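Local coordinates for protein apicoplast TIC22, putative (Plasmodium falciparum 3D7, PDB 4E6Z) that probably acts as an essential chaperone for protein import into the apicoplast, at residues His131-Met135 / Lys136-Glu140. Residues are numbered along the deposited sequence; the frame is centred on the assembly and turned at random.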
loop_
_atom_site.group_PDB
_atom_site.type_symbol
_atom_site.label_atom_id
_atom_site.label_comp_id
_atom_site.label_asym_id
_atom_site.label_seq_id
_atom_site.Cartn_x
_atom_site.Cartn_y
_atom_site.Cartn_z
ATOM N N HIS A 131 -8.325 -11.468 2.392
ATOM C CA HIS A 131 -7.107 -12.222 2.641
ATOM C C HIS A 131 -5.882 -11.318 2.523
ATOM O O HIS A 131 -5.818 -10.450 1.655
ATOM C CB HIS A 131 -7.005 -13.395 1.671
ATOM C CG HIS A 131 -5.792 -14.240 1.877
ATOM N ND1 HIS A 131 -5.523 -14.881 3.070
ATOM C CD2 HIS A 131 -4.775 -14.566 1.043
ATOM C CE1 HIS A 131 -4.390 -15.546 2.965
ATOM N NE2 HIS A 131 -3.915 -15.374 1.743
ATOM N N ASN A 132 -4.908 -11.523 3.402
ATOM C CA ASN A 132 -3.739 -10.656 3.423
ATOM C C ASN A 132 -2.473 -11.310 2.880
ATOM O O ASN A 132 -2.164 -12.454 3.200
ATOM C CB ASN A 132 -3.492 -10.119 4.837
ATOM C CG ASN A 132 -3.216 -11.225 5.838
ATOM O OD1 ASN A 132 -4.083 -12.048 6.131
ATOM N ND2 ASN A 132 -1.998 -11.252 6.364
ATOM N N ILE A 133 -1.762 -10.572 2.036
ATOM C CA ILE A 133 -0.400 -10.913 1.649
ATOM C C ILE A 133 0.485 -9.708 1.980
ATOM O O ILE A 133 0.070 -8.824 2.730
ATOM C CB ILE A 133 -0.304 -11.259 0.150
ATOM C CG1 ILE A 133 -0.668 -10.041 -0.700
ATOM C CG2 ILE A 133 -1.224 -12.432 -0.185
ATOM C CD1 ILE A 133 -0.424 -10.224 -2.179
ATOM N N THR A 134 1.696 -9.666 1.432
ATOM C CA THR A 134 2.573 -8.519 1.648
ATOM C C THR A 134 2.959 -7.856 0.331
ATOM O O THR A 134 2.768 -8.430 -0.745
ATOM C CB THR A 134 3.861 -8.915 2.391
ATOM O OG1 THR A 134 4.721 -9.644 1.508
ATOM C CG2 THR A 134 3.533 -9.761 3.604
HETATM N N MSE A 135 3.505 -6.645 0.425
HETATM C CA MSE A 135 3.992 -5.926 -0.746
HETATM C C MSE A 135 5.114 -6.694 -1.420
HETATM O O MSE A 135 5.296 -6.603 -2.632
HETATM C CB MSE A 135 4.482 -4.529 -0.366
HETATM C CG MSE A 135 3.530 -3.411 -0.755
HETATM SE SE MSE A 135 3.062 -3.431 -2.655
HETATM C CE MSE A 135 4.855 -3.534 -3.412
ATOM N N LYS A 136 5.877 -7.438 -0.624
ATOM C CA LYS A 136 6.912 -8.316 -1.155
ATOM C C LYS A 136 6.305 -9.315 -2.133
ATOM O O LYS A 136 6.691 -9.375 -3.301
ATOM C CB LYS A 136 7.612 -9.063 -0.019
ATOM C CG LYS A 136 8.535 -10.184 -0.479
ATOM C CD LYS A 136 9.139 -10.912 0.713
ATOM C CE LYS A 136 10.012 -12.079 0.276
ATOM N NZ LYS A 136 10.595 -12.805 1.438
ATOM N N LYS A 137 5.355 -10.103 -1.642
ATOM C CA LYS A 137 4.641 -11.057 -2.481
ATOM C C LYS A 137 3.974 -10.351 -3.660
ATOM O O LYS A 137 3.987 -10.852 -4.782
ATOM C CB LYS A 137 3.595 -11.810 -1.658
ATOM C CG LYS A 137 2.682 -12.703 -2.474
ATOM C CD LYS A 137 3.447 -13.852 -3.105
ATOM C CE LYS A 137 2.506 -14.781 -3.866
ATOM N NZ LYS A 137 3.209 -15.965 -4.433
ATOM N N ALA A 138 3.396 -9.183 -3.400
ATOM C CA ALA A 138 2.713 -8.423 -4.440
ATOM C C ALA A 138 3.690 -7.981 -5.524
ATOM O O ALA A 138 3.360 -7.979 -6.710
ATOM C CB ALA A 138 1.999 -7.218 -3.839
ATOM N N TYR A 139 4.894 -7.607 -5.109
ATOM C CA TYR A 139 5.937 -7.206 -6.044
ATOM C C TYR A 139 6.392 -8.408 -6.865
ATOM O O TYR A 139 6.582 -8.309 -8.076
ATOM C CB TYR A 139 7.119 -6.594 -5.292
ATOM C CG TYR A 139 8.221 -6.068 -6.185
ATOM C CD1 TYR A 139 9.534 -6.494 -6.025
ATOM C CD2 TYR A 139 7.948 -5.147 -7.187
ATOM C CE1 TYR A 139 10.544 -6.010 -6.836
ATOM C CE2 TYR A 139 8.950 -4.661 -8.004
ATOM C CZ TYR A 139 10.245 -5.095 -7.827
ATOM O OH TYR A 139 11.244 -4.612 -8.640
ATOM N N GLU A 140 6.560 -9.544 -6.197
ATOM C CA GLU A 140 6.908 -10.787 -6.875
ATOM C C GLU A 140 5.870 -11.137 -7.936
ATOM O O GLU A 140 6.202 -11.700 -8.976
ATOM C CB GLU A 140 7.034 -11.930 -5.866
ATOM C CG GLU A 140 8.130 -11.725 -4.833
ATOM C CD GLU A 140 8.145 -12.808 -3.769
ATOM O OE1 GLU A 140 7.179 -13.601 -3.711
ATOM O OE2 GLU A 140 9.122 -12.864 -2.990
#
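Thr134 caps the helix that begins just after it, its side-chain hydroxyl taking the N-H of Lys137. With chi1 at 73°, OG1 stands between its own backbone N and carbonyl carbon, which puts it within reach of that N-H; Lys137 N reaches OG1 at 3.2 Å in a nearly straight bond of 173°. Threonine suits this N-cap doubly: its branched CB fits the end of a strand, while its oxygen satisfies an N-H that the helix cannot. Thr134 O begins the helical i to i+4 bonding, accepting from Ala138 N at 2.8 Å, and Met135 O follows by accepting from Tyr139 N.

Met135, whose sulfur position holds selenium, points its CB away from residues 136-140. Bends at chi2 and chi3 then fold the chain back: SE comes 4.1 Å from Ala138 CB, and the terminal CE lies 4.2 Å from Tyr139 CB. Methionine's flexible, unbranched chain follows this curved path readily, and the small methyl of Ala138 lets it lie close. Ile133, beta-branched as suits a strand, comes to the same turn, its CD1 meeting Lys137 CG at 4.0 Å as the two side chains cross almost perpendicularly.

The strand and helix directions differ by 77°, so the chain turns sharply here. Strand 129-134 pairs antiparallel with strand 78-83, where Val79 touches both Ile133 and Met135, while Leu74, Ile77 and Leu104 also pack on Met135 and Phe248 meets Tyr139.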